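Local coordinates for protein SAP-like pentraxin (Limulus polyphemus, PDB 3FLP) that binds calcium ions as an invertebrate pentraxin lectin, assembles into doubly stacked rings of seven subunits, and probably recognises sugars through its calcium site, at residues I40-R45 with I92-G97; L74-Q79 with I88-E93; L166-E171 with N192-M197. All coordinates share one frame; numbering follows the deposited sequence.

Interaction 1: residues I40-R45 with I92-G97; sequences IKPFHR and IEIELG
With chi1 at 174°, Lys41 sends CG opposite its own backbone N and alongside Gly97. Leu96 has chi1 -62°, which brings its two methyls against the backbone of Phe43 and His44. The contact sits at one end of the pentraxin beta sandwich. There the loop 92-97 meets the end of strand 33-42 and the bend that follows it. One direct hydrogen bond joins the backbones: Gly97 N donates to Pro42 O at 3.0 Å. Leu96 CD1 lies 3.6 Å from Phe43 O, and Leu96 CD2 lies 3.6 Å from His44 C. The Pro42 ring meets Ile94 as well as Leu96, and its CG is 4.1 Å from Ile94 CG2. Gly97 has phi 97°, a backbone shape that suits glycine. The Lys41 chain runs past the Gly97 carbonyl, with CD 3.3 Å from Gly97 O. Its ammonium group forms salt bridges with Glu162 and with Glu171 of a neighbouring subunit, so this edge belongs to a subunit interface. Arg45 NH1 bonds to Ser70 O. At the other end of the contact a water lies in the guanidinium plane, 2.7 Å from Arg45 NE, and donates to Ile94 O at 2.9 Å.

Interaction 2: residues L74-Q79 with I88-E93; sequences LNLGLQ and ISCPIE
Cys90 N donates to Leu74 O at 2.8 Å, with an N-H...O angle of 169°. This bond belongs to the antiparallel beta hairpin of strands 73-80 and 86-90, at the margin of the seven-stranded sheet. Leu76 and Ile88 form a hydrogen-bonded pair, with Leu76 N to Ile88 O and Ile88 N to Leu76 O both at 3.0 Å. Asn75 and Ser89 are the non-hydrogen-bonded pair between these bonds, and their side chains lie on the other face from the leucines. After Cys90 the chain turns a corner at Pro91, the centre of an inverse gamma turn. Leu74 N then makes a weak bond to Ile92 O. Leu76, Ile88 and Cys90 point into the sandwich. Cys90 has chi1 -71°, which places SG beside the end of Leu76, 3.6 Å from CD1. That sulfur is bonded to Cys122 in a disulfide. Leu74 CB touches both Cys90 CB, at 4.1 Å, and Ile92 CG2, at 4.0 Å. Leu76 and Ile88 continue the apolar layer onto Val115 of strand 112-117. The chemistry implies two kinds of hold on the end strand: backbone bonds fix its register within the sheet, while the disulfide ties it covalently to strand 120-125 in the opposing sheet.

Interaction 3: residues L166-E171 with N192-M197; sequences LQVWDE and NVISWM
Val168 and Ile194 lie side by side and point the same way, their CB atoms 3.7 Å apart. Val193, one residue before Ile194, crosses Val168 obliquely. Val193 and Ile194 together face Val168 in a classic beta bulge: Val168 O accepts Val193 N at 2.9 Å and Ile194 N at 3.2 Å, both from the same face of its plane. Val168 N returns a bond to Ile194 O. Trp196 CE3 is 3.7 Å from Leu166 CB, and Met197 SD lies over one face of the ring, offset toward the rim. The Gln167 amide stands at 85° to that ring. Gln167 bends at chi2 (-64°), which brings OE1 within a weak bond of Trp196 N. NE2 bonds to Asp165 and to a water shared with Ser195 OG and Trp196 O. Ser195 OG also bonds to Glu198. Beyond the bulge, Asp170 and Asn192 cross at about a right angle. Asp170 N donates to a lone pair of Asn192 OD1, and Asn192 ND2 reaches Asp170 OD1 at 2.8 Å from above the carboxylate plane. The contact adds strand 194-195 to strand 161-169. Strand 33-42 packs against Leu166 and Val168, and Phe24 of strand 21-24 meets Leu166 and Ile194 from the other sheet.

How the interactions relate
From the N terminus, strand 33-42 ends within 40-45, and residues 92-97 return to it to close interaction 1. Interaction 2 opens within that span and ends on the same stretch: its hairpin opens at 74-79 and closes at 88-93. The two share Ile92 and Glu93 and touch where Ile94 CG1 lies 3.5 Å from Leu74 CB. The chain passes from the outermost strand of the seven-stranded sheet to the end of strand 33-42 in the other sheet. Interaction 3 comes later, in series, and closes the loop that carries helix 175-182. Its centre lies about 23 Å from that of interaction 1, yet both reach one sheet, through the neighbouring strands 33-42 and 161-169.

Interaction 1: residues I40-R45 with I92-G97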
# COMPACT_ATOMS: atom_id res chain seq x y z
N ILE A 40 -12.18 -18.02 -34.41
CA ILE A 40 -12.71 -17.87 -35.76
C ILE A 40 -14.20 -17.57 -35.82
O ILE A 40 -14.98 -17.98 -34.95
CB ILE A 40 -12.47 -19.16 -36.62
CG1 ILE A 40 -13.06 -20.38 -35.90
CG2 ILE A 40 -10.99 -19.34 -36.90
CD1 ILE A 40 -13.01 -21.66 -36.72
N LYS A 41 -14.57 -16.83 -36.86
CA LYS A 41 -15.96 -16.47 -37.13
C LYS A 41 -16.14 -16.91 -38.58
O LYS A 41 -15.75 -16.20 -39.51
CB LYS A 41 -16.16 -14.95 -37.01
CG LYS A 41 -17.55 -14.50 -37.44
CD LYS A 41 -17.65 -13.00 -37.56
CE LYS A 41 -17.43 -12.31 -36.22
NZ LYS A 41 -17.69 -10.84 -36.34
N PRO A 42 -16.72 -18.10 -38.79
CA PRO A 42 -16.92 -18.61 -40.15
C PRO A 42 -18.04 -17.93 -40.94
O PRO A 42 -19.07 -17.56 -40.39
CB PRO A 42 -17.18 -20.09 -39.91
CG PRO A 42 -17.95 -20.07 -38.62
CD PRO A 42 -17.21 -19.05 -37.78
N PHE A 43 -17.81 -17.77 -42.25
CA PHE A 43 -18.80 -17.15 -43.13
C PHE A 43 -19.57 -18.18 -43.95
O PHE A 43 -20.59 -17.84 -44.56
CB PHE A 43 -18.14 -16.15 -44.09
CG PHE A 43 -17.71 -14.86 -43.43
CD1 PHE A 43 -18.19 -14.49 -42.17
CD2 PHE A 43 -16.86 -13.98 -44.10
CE1 PHE A 43 -17.82 -13.27 -41.60
CE2 PHE A 43 -16.49 -12.76 -43.53
CZ PHE A 43 -16.98 -12.40 -42.28
N HIS A 44 -19.10 -19.43 -43.99
CA HIS A 44 -19.81 -20.46 -44.75
C HIS A 44 -19.74 -21.86 -44.15
O HIS A 44 -18.82 -22.20 -43.41
CB HIS A 44 -19.34 -20.49 -46.22
CG HIS A 44 -17.86 -20.67 -46.40
ND1 HIS A 44 -17.20 -21.84 -46.10
CD2 HIS A 44 -16.91 -19.82 -46.88
CE1 HIS A 44 -15.92 -21.72 -46.39
NE2 HIS A 44 -15.72 -20.50 -46.86
N ARG A 45 -20.75 -22.66 -44.47
CA ARG A 45 -20.84 -24.02 -43.96
C ARG A 45 -19.93 -25.03 -44.65
O ARG A 45 -19.46 -25.97 -44.02
CB ARG A 45 -22.28 -24.53 -44.06
CG ARG A 45 -23.24 -23.91 -43.06
CD ARG A 45 -24.54 -24.69 -43.01
NE ARG A 45 -25.25 -24.47 -41.76
CZ ARG A 45 -26.31 -25.16 -41.35
NH1 ARG A 45 -26.80 -26.14 -42.11
NH2 ARG A 45 -26.88 -24.89 -40.19
N ILE A 92 -21.74 -28.77 -30.70
CA ILE A 92 -22.08 -27.36 -30.64
C ILE A 92 -22.66 -26.90 -31.97
O ILE A 92 -22.12 -27.22 -33.03
CB ILE A 92 -20.84 -26.48 -30.28
CG1 ILE A 92 -21.26 -25.01 -30.13
CG2 ILE A 92 -19.77 -26.61 -31.34
CD1 ILE A 92 -20.16 -24.10 -29.61
N GLU A 93 -23.77 -26.18 -31.92
CA GLU A 93 -24.40 -25.70 -33.13
C GLU A 93 -23.71 -24.42 -33.58
O GLU A 93 -23.56 -23.48 -32.80
CB GLU A 93 -25.89 -25.44 -32.91
CG GLU A 93 -26.58 -24.91 -34.15
CD GLU A 93 -28.07 -25.18 -34.16
OE1 GLU A 93 -28.74 -24.90 -33.14
OE2 GLU A 93 -28.57 -25.67 -35.19
N ILE A 94 -23.29 -24.39 -34.84
CA ILE A 94 -22.59 -23.24 -35.38
C ILE A 94 -23.52 -22.25 -36.06
O ILE A 94 -24.35 -22.61 -36.89
CB ILE A 94 -21.51 -23.66 -36.42
CG1 ILE A 94 -20.39 -24.45 -35.74
CG2 ILE A 94 -20.95 -22.42 -37.13
CD1 ILE A 94 -19.58 -23.64 -34.73
N GLU A 95 -23.38 -20.98 -35.69
CA GLU A 95 -24.15 -19.91 -36.30
C GLU A 95 -23.12 -19.11 -37.07
O GLU A 95 -22.24 -18.50 -36.47
CB GLU A 95 -24.81 -19.02 -35.24
CG GLU A 95 -25.91 -19.70 -34.44
CD GLU A 95 -26.94 -20.39 -35.34
OE1 GLU A 95 -27.40 -19.76 -36.32
OE2 GLU A 95 -27.29 -21.55 -35.04
N LEU A 96 -23.21 -19.14 -38.40
CA LEU A 96 -22.27 -18.39 -39.22
C LEU A 96 -22.30 -16.93 -38.78
O LEU A 96 -23.38 -16.38 -38.52
CB LEU A 96 -22.62 -18.50 -40.71
CG LEU A 96 -22.60 -19.91 -41.31
CD1 LEU A 96 -23.01 -19.86 -42.78
CD2 LEU A 96 -21.20 -20.51 -41.18
N GLY A 97 -21.13 -16.32 -38.67
CA GLY A 97 -21.08 -14.94 -38.23
C GLY A 97 -20.80 -14.78 -36.75
O GLY A 97 -20.59 -13.66 -36.28
O HOH W 1 -20.25 -11.28 -34.51
O HOH W 2 -24.94 -22.68 -39.71

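Interaction 2: residues L74-Q79 with I88-E93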
# COMPACT_ATOMS: atom_id res chain seq x y z
N LEU A 74 -20.72 -28.63 -35.71
CA LEU A 74 -19.37 -28.31 -36.14
C LEU A 74 -18.52 -29.56 -36.32
O LEU A 74 -18.52 -30.45 -35.48
CB LEU A 74 -18.67 -27.40 -35.12
CG LEU A 74 -17.20 -27.08 -35.42
CD1 LEU A 74 -17.08 -26.27 -36.70
CD2 LEU A 74 -16.60 -26.32 -34.25
N ASN A 75 -17.80 -29.62 -37.44
CA ASN A 75 -16.91 -30.74 -37.72
C ASN A 75 -15.51 -30.18 -37.95
O ASN A 75 -15.30 -29.32 -38.81
CB ASN A 75 -17.39 -31.51 -38.95
CG ASN A 75 -18.08 -32.81 -38.58
OD1 ASN A 75 -19.05 -32.82 -37.81
ND2 ASN A 75 -17.59 -33.91 -39.13
N LEU A 76 -14.55 -30.66 -37.17
CA LEU A 76 -13.18 -30.19 -37.30
C LEU A 76 -12.31 -31.29 -37.90
O LEU A 76 -12.31 -32.42 -37.43
CB LEU A 76 -12.63 -29.76 -35.93
CG LEU A 76 -13.39 -28.61 -35.26
CD1 LEU A 76 -12.89 -28.42 -33.84
CD2 LEU A 76 -13.22 -27.33 -36.09
N GLY A 77 -11.57 -30.93 -38.94
CA GLY A 77 -10.72 -31.90 -39.59
C GLY A 77 -9.24 -31.61 -39.52
O GLY A 77 -8.81 -30.48 -39.32
N LEU A 78 -8.47 -32.68 -39.68
CA LEU A 78 -7.02 -32.60 -39.66
C LEU A 78 -6.44 -33.55 -40.69
O LEU A 78 -6.95 -34.66 -40.89
CB LEU A 78 -6.49 -32.98 -38.27
CG LEU A 78 -4.96 -33.01 -38.15
CD1 LEU A 78 -4.39 -31.60 -38.39
CD2 LEU A 78 -4.56 -33.52 -36.76
N GLN A 79 -5.38 -33.12 -41.36
CA GLN A 79 -4.71 -33.94 -42.33
C GLN A 79 -3.22 -33.80 -42.04
O GLN A 79 -2.73 -32.68 -41.89
CB GLN A 79 -5.05 -33.49 -43.77
CG GLN A 79 -4.13 -34.11 -44.82
CD GLN A 79 -4.58 -33.86 -46.26
OE1 GLN A 79 -3.79 -34.00 -47.19
NE2 GLN A 79 -5.85 -33.50 -46.44
N ILE A 88 -13.67 -34.92 -36.62
CA ILE A 88 -14.23 -35.16 -35.29
C ILE A 88 -15.33 -34.14 -35.12
O ILE A 88 -15.10 -32.93 -35.27
CB ILE A 88 -13.18 -34.98 -34.18
CG1 ILE A 88 -12.09 -36.05 -34.30
CG2 ILE A 88 -13.86 -35.05 -32.82
CD1 ILE A 88 -11.00 -35.96 -33.26
N SER A 89 -16.54 -34.61 -34.82
CA SER A 89 -17.65 -33.69 -34.65
C SER A 89 -17.70 -33.12 -33.24
O SER A 89 -17.33 -33.78 -32.26
CB SER A 89 -18.98 -34.35 -35.03
OG SER A 89 -19.25 -35.48 -34.23
N CYS A 90 -18.12 -31.86 -33.15
CA CYS A 90 -18.22 -31.16 -31.88
C CYS A 90 -19.69 -30.93 -31.53
O CYS A 90 -20.48 -30.52 -32.38
CB CYS A 90 -17.50 -29.82 -31.96
SG CYS A 90 -15.68 -29.87 -32.04
N PRO A 91 -20.07 -31.18 -30.27
CA PRO A 91 -21.45 -31.01 -29.81
C PRO A 91 -21.82 -29.54 -29.63
O PRO A 91 -22.17 -29.11 -28.53
CB PRO A 91 -21.46 -31.76 -28.49
CG PRO A 91 -20.11 -31.42 -27.93
CD PRO A 91 -19.19 -31.58 -29.15
N ILE A 92 -21.74 -28.77 -30.70
CA ILE A 92 -22.08 -27.36 -30.64
C ILE A 92 -22.66 -26.90 -31.97
O ILE A 92 -22.12 -27.22 -33.03
CB ILE A 92 -20.84 -26.48 -30.28
CG1 ILE A 92 -21.26 -25.01 -30.13
CG2 ILE A 92 -19.77 -26.61 -31.34
CD1 ILE A 92 -20.16 -24.10 -29.61
N GLU A 93 -23.77 -26.18 -31.92
CA GLU A 93 -24.40 -25.70 -33.13
C GLU A 93 -23.71 -24.42 -33.58
O GLU A 93 -23.56 -23.48 -32.80
CB GLU A 93 -25.89 -25.44 -32.91
CG GLU A 93 -26.58 -24.91 -34.15
CD GLU A 93 -28.07 -25.18 -34.16
OE1 GLU A 93 -28.74 -24.90 -33.14
OE2 GLU A 93 -28.57 -25.67 -35.19

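Interaction 3: residues L166-E171 with N192-M197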
# COMPACT_ATOMS: atom_id res chain seq x y z
N LEU A 166 -4.25 -16.34 -33.11
CA LEU A 166 -3.67 -17.60 -33.56
C LEU A 166 -2.44 -17.91 -32.72
O LEU A 166 -1.48 -17.13 -32.69
CB LEU A 166 -3.27 -17.52 -35.04
CG LEU A 166 -2.40 -18.67 -35.58
CD1 LEU A 166 -3.23 -19.98 -35.63
CD2 LEU A 166 -1.90 -18.30 -36.97
N GLN A 167 -2.45 -19.04 -32.03
CA GLN A 167 -1.34 -19.45 -31.19
C GLN A 167 -0.96 -20.89 -31.52
O GLN A 167 -1.81 -21.78 -31.53
CB GLN A 167 -1.74 -19.35 -29.71
CG GLN A 167 -2.35 -18.00 -29.30
CD GLN A 167 -1.38 -16.83 -29.43
OE1 GLN A 167 -0.16 -17.02 -29.53
NE2 GLN A 167 -1.91 -15.62 -29.40
N VAL A 168 0.33 -21.11 -31.79
CA VAL A 168 0.84 -22.43 -32.16
C VAL A 168 2.02 -22.87 -31.28
O VAL A 168 2.98 -22.12 -31.11
CB VAL A 168 1.31 -22.44 -33.64
CG1 VAL A 168 1.79 -23.84 -34.04
CG2 VAL A 168 0.16 -21.97 -34.56
N TRP A 169 1.93 -24.09 -30.75
CA TRP A 169 2.96 -24.68 -29.90
C TRP A 169 3.46 -25.97 -30.57
O TRP A 169 2.69 -26.63 -31.27
CB TRP A 169 2.38 -25.08 -28.54
CG TRP A 169 2.01 -23.96 -27.62
CD1 TRP A 169 2.79 -23.40 -26.65
CD2 TRP A 169 0.74 -23.30 -27.54
NE1 TRP A 169 2.09 -22.44 -25.96
CE2 TRP A 169 0.83 -22.36 -26.48
CE3 TRP A 169 -0.46 -23.41 -28.25
CZ2 TRP A 169 -0.25 -21.53 -26.12
CZ3 TRP A 169 -1.53 -22.59 -27.89
CH2 TRP A 169 -1.41 -21.66 -26.84
N ASP A 170 4.72 -26.32 -30.35
CA ASP A 170 5.24 -27.56 -30.93
C ASP A 170 5.14 -28.69 -29.90
O ASP A 170 6.03 -29.54 -29.78
CB ASP A 170 6.68 -27.35 -31.42
CG ASP A 170 7.65 -27.04 -30.30
OD1 ASP A 170 7.22 -26.60 -29.22
OD2 ASP A 170 8.87 -27.21 -30.52
N GLU A 171 4.05 -28.66 -29.14
CA GLU A 171 3.76 -29.66 -28.12
C GLU A 171 2.29 -30.02 -28.24
O GLU A 171 1.53 -29.30 -28.88
CB GLU A 171 4.05 -29.12 -26.72
CG GLU A 171 5.54 -28.87 -26.44
CD GLU A 171 5.89 -28.99 -24.96
OE1 GLU A 171 5.38 -29.92 -24.31
OE2 GLU A 171 6.69 -28.17 -24.46
N ASN A 192 4.68 -20.87 -28.70
CA ASN A 192 6.13 -20.74 -28.82
C ASN A 192 6.60 -20.86 -30.28
O ASN A 192 7.70 -20.46 -30.61
CB ASN A 192 6.85 -21.79 -27.95
CG ASN A 192 6.73 -23.21 -28.49
OD1 ASN A 192 5.63 -23.68 -28.81
ND2 ASN A 192 7.85 -23.90 -28.58
N VAL A 193 5.76 -21.43 -31.14
CA VAL A 193 6.10 -21.57 -32.55
C VAL A 193 5.58 -20.32 -33.27
O VAL A 193 6.33 -19.63 -33.97
CB VAL A 193 5.46 -22.84 -33.15
CG1 VAL A 193 5.77 -22.94 -34.63
CG2 VAL A 193 5.98 -24.07 -32.42
N ILE A 194 4.30 -20.04 -33.10
CA ILE A 194 3.68 -18.86 -33.68
C ILE A 194 2.87 -18.15 -32.60
O ILE A 194 2.03 -18.76 -31.95
CB ILE A 194 2.70 -19.20 -34.85
CG1 ILE A 194 3.49 -19.64 -36.09
CG2 ILE A 194 1.85 -17.97 -35.20
CD1 ILE A 194 2.60 -19.97 -37.27
N SER A 195 3.15 -16.87 -32.41
CA SER A 195 2.42 -16.06 -31.44
C SER A 195 1.77 -14.95 -32.26
O SER A 195 2.46 -14.19 -32.93
CB SER A 195 3.38 -15.46 -30.40
OG SER A 195 2.67 -14.61 -29.51
N TRP A 196 0.44 -14.89 -32.22
CA TRP A 196 -0.31 -13.91 -32.99
C TRP A 196 0.25 -12.49 -32.93
O TRP A 196 0.42 -11.92 -31.85
CB TRP A 196 -1.77 -13.90 -32.53
CG TRP A 196 -2.69 -13.13 -33.44
CD1 TRP A 196 -3.61 -12.19 -33.08
CD2 TRP A 196 -2.84 -13.30 -34.86
NE1 TRP A 196 -4.34 -11.78 -34.18
CE2 TRP A 196 -3.88 -12.45 -35.28
CE3 TRP A 196 -2.19 -14.11 -35.81
CZ2 TRP A 196 -4.30 -12.38 -36.61
CZ3 TRP A 196 -2.61 -14.03 -37.13
CH2 TRP A 196 -3.65 -13.18 -37.52
N MET A 197 0.52 -11.93 -34.10
CA MET A 197 1.05 -10.58 -34.24
C MET A 197 2.48 -10.39 -33.71
O MET A 197 2.96 -9.25 -33.64
CB MET A 197 0.10 -9.58 -33.56
CG MET A 197 -1.33 -9.59 -34.11
SD MET A 197 -1.45 -9.38 -35.91
CE MET A 197 -1.03 -7.61 -36.11
O HOH W 3 0.20 -13.16 -29.40